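Side-chain contact in structure-specific endonuclease subunit SLX1 (PDB 4XLG), which probably makes single-strand cuts in branched DNA, close to junctions with single-stranded DNA, as the catalytic subunit of the SLX1-SLX4 endonuclease in DNA repair and recombination: residues Q220-I225 / L253-R258. The protein carries 1 engineered substitution. Numbering follows the deposited sequence. Where two conformers were deposited one is given.
Sequences QFCNKI and LACAYR. With ZN (zinc ion), chain C.
Cys222 and Cys255 reach the same zinc ion from a loop and from the first turn of a helix, forming half of a site of three cysteines and one histidine in the C-terminal RING-like zinc finger of SLX1. Each SG lies 2.4 Å from the zinc, and the two sulfurs stand 4.1 Å apart, SG of Cys222 to SG of Cys255, as neighbouring ligands of one four-coordinate metal. Cys219, the other cysteine of the CxxC pair, and ND1 of His252 complete the site, so loop, strand end and helix start are all tied to one ion. Beside the metal, the CD2-CE2 side of the Phe221 ring rests against the helix. Its CD2 is 3.8 Å from CB of Cys255, and CA of Ala256 approaches the ring obliquely, 3.6 Å from CE2, while the Ala256 methyl sits slightly farther off. The carbonyl O of Cys255 lies over one face of the ring, displaced toward the rim; CG of Gln220 covers the opposite face, over its centre. A chi1 of -47°, with CG anti to the carbonyl carbon, carries the Phe221 ring across the helix from Cys255 toward Ala256. Farther out, Ser251 of strand 250-252 touches both Phe221 and Ala256, and the ring of Tyr259 meets that of Phe221 with planes about 30° apart. The loop also turns back on its own ligand, probably tempering the negative charge of the metal-bound sulfur: backbone N of Lys224 points almost straight at SG of Cys222, a weak N-H...S bond of 3.6 Å at 167°.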
loop_
_atom_site.group_PDB
_atom_site.type_symbol
_atom_site.label_atom_id
_atom_site.label_comp_id
_atom_site.label_asym_id
_atom_site.label_seq_id
_atom_site.Cartn_x
_atom_site.Cartn_y
_atom_site.Cartn_z
ATOM N N GLN B 220 16.322 3.122 20.718
ATOM C CA GLN B 220 15.826 2.095 21.633
ATOM C C GLN B 220 16.793 0.908 21.796
ATOM O O GLN B 220 16.925 0.385 22.888
ATOM C CB GLN B 220 14.463 1.575 21.162
ATOM C CG GLN B 220 13.959 0.346 21.934
ATOM C CD GLN B 220 13.282 0.690 23.260
ATOM O OE1 GLN B 220 12.950 1.846 23.533
ATOM N NE2 GLN B 220 13.072 -0.321 24.084
ATOM N N PHE B 221 17.466 0.508 20.712
ATOM C CA PHE B 221 18.318 -0.696 20.711
ATOM C C PHE B 221 19.820 -0.442 20.839
ATOM O O PHE B 221 20.471 -1.090 21.646
ATOM C CB PHE B 221 18.049 -1.514 19.441
ATOM C CG PHE B 221 16.596 -1.702 19.173
ATOM C CD1 PHE B 221 15.869 -2.664 19.865
ATOM C CD2 PHE B 221 15.942 -0.877 18.295
ATOM C CE1 PHE B 221 14.513 -2.799 19.653
ATOM C CE2 PHE B 221 14.572 -1.018 18.052
ATOM C CZ PHE B 221 13.861 -1.977 18.733
ATOM N N CYS B 222 20.384 0.495 20.074
ATOM C CA CYS B 222 21.846 0.676 20.122
ATOM C C CYS B 222 22.270 1.862 20.996
ATOM O O CYS B 222 23.465 2.046 21.267
ATOM C CB CYS B 222 22.408 0.854 18.713
ATOM S SG CYS B 222 22.220 2.526 18.056
ATOM N N ASN B 223 21.292 2.670 21.414
ATOM C CA ASN B 223 21.506 3.764 22.400
ATOM C C ASN B 223 22.225 5.019 21.881
ATOM O O ASN B 223 22.447 5.969 22.644
ATOM C CB ASN B 223 22.273 3.244 23.633
ATOM C CG ASN B 223 21.523 2.149 24.362
ATOM O OD1 ASN B 223 20.376 2.335 24.767
ATOM N ND2 ASN B 223 22.157 0.990 24.511
ATOM N N LYS B 224 22.604 5.045 20.612
ATOM C CA LYS B 224 23.259 6.232 20.085
ATOM C C LYS B 224 22.233 7.321 19.850
ATOM O O LYS B 224 21.055 7.035 19.608
ATOM C CB LYS B 224 24.000 5.927 18.799
ATOM C CG LYS B 224 25.128 4.931 18.965
ATOM C CD LYS B 224 25.616 4.538 17.588
ATOM C CE LYS B 224 26.719 3.511 17.660
ATOM N NZ LYS B 224 26.978 3.022 16.283
ATOM N N ILE B 225 22.682 8.572 19.934
ATOM C CA ILE B 225 21.793 9.721 19.778
ATOM C C ILE B 225 21.100 9.750 18.423
ATOM O O ILE B 225 21.711 9.487 17.383
ATOM C CB ILE B 225 22.567 11.053 19.986
ATOM C CG1 ILE B 225 22.994 11.183 21.442
ATOM C CG2 ILE B 225 21.709 12.242 19.596
ATOM C CD1 ILE B 225 21.846 11.452 22.383
ATOM N N LEU B 253 16.205 2.876 11.880
ATOM C CA LEU B 253 15.436 1.911 11.103
ATOM C C LEU B 253 16.150 0.547 11.044
ATOM O O LEU B 253 15.515 -0.514 11.212
ATOM C CB LEU B 253 15.196 2.413 9.674
ATOM C CG LEU B 253 14.273 1.521 8.818
ATOM C CD1 LEU B 253 12.863 1.350 9.442
ATOM C CD2 LEU B 253 14.165 2.055 7.368
ATOM N N ALA B 254 17.458 0.567 10.791
ATOM C CA ALA B 254 18.215 -0.694 10.744
ATOM C C ALA B 254 18.136 -1.441 12.060
ATOM O O ALA B 254 18.042 -2.677 12.077
ATOM C CB ALA B 254 19.686 -0.455 10.375
ATOM N N CYS B 255 18.203 -0.707 13.166
ATOM C CA CYS B 255 18.135 -1.339 14.477
ATOM C C CYS B 255 16.759 -1.964 14.745
ATOM O O CYS B 255 16.669 -3.060 15.311
ATOM C CB CYS B 255 18.496 -0.323 15.561
ATOM S SG CYS B 255 20.258 0.129 15.401
ATOM N N ALA B 256 15.699 -1.254 14.365
ATOM C CA ALA B 256 14.353 -1.763 14.547
ATOM C C ALA B 256 14.181 -3.009 13.671
ATOM O O ALA B 256 13.678 -4.044 14.128
ATOM C CB ALA B 256 13.325 -0.708 14.189
ATOM N N TYR B 257 14.638 -2.910 12.425
ATOM C CA TYR B 257 14.539 -4.036 11.493
ATOM C C TYR B 257 15.170 -5.291 12.079
ATOM O O TYR B 257 14.563 -6.380 12.090
ATOM C CB TYR B 257 15.198 -3.682 10.147
ATOM C CG TYR B 257 15.199 -4.869 9.208
ATOM C CD1 TYR B 257 14.044 -5.193 8.473
ATOM C CD2 TYR B 257 16.323 -5.705 9.103
ATOM C CE1 TYR B 257 14.025 -6.335 7.621
ATOM C CE2 TYR B 257 16.316 -6.810 8.250
ATOM C CZ TYR B 257 15.178 -7.117 7.513
ATOM O OH TYR B 257 15.190 -8.257 6.702
ATOM N N ARG B 258 16.404 -5.125 12.559
ATOM C CA ARG B 258 17.162 -6.228 13.150
ATOM C C ARG B 258 16.421 -6.853 14.313
ATOM O O ARG B 258 16.342 -8.085 14.435
ATOM C CB ARG B 258 18.530 -5.746 13.616
ATOM C CG ARG B 258 19.611 -5.858 12.570
ATOM C CD ARG B 258 20.585 -6.971 12.929
ATOM N NE ARG B 258 21.337 -6.662 14.143
ATOM C CZ ARG B 258 22.194 -7.493 14.710
ATOM N NH1 ARG B 258 22.409 -8.689 14.177
ATOM N NH2 ARG B 258 22.841 -7.127 15.807
HETATM ZN ZN ZN C . 20.304 2.162 16.717
#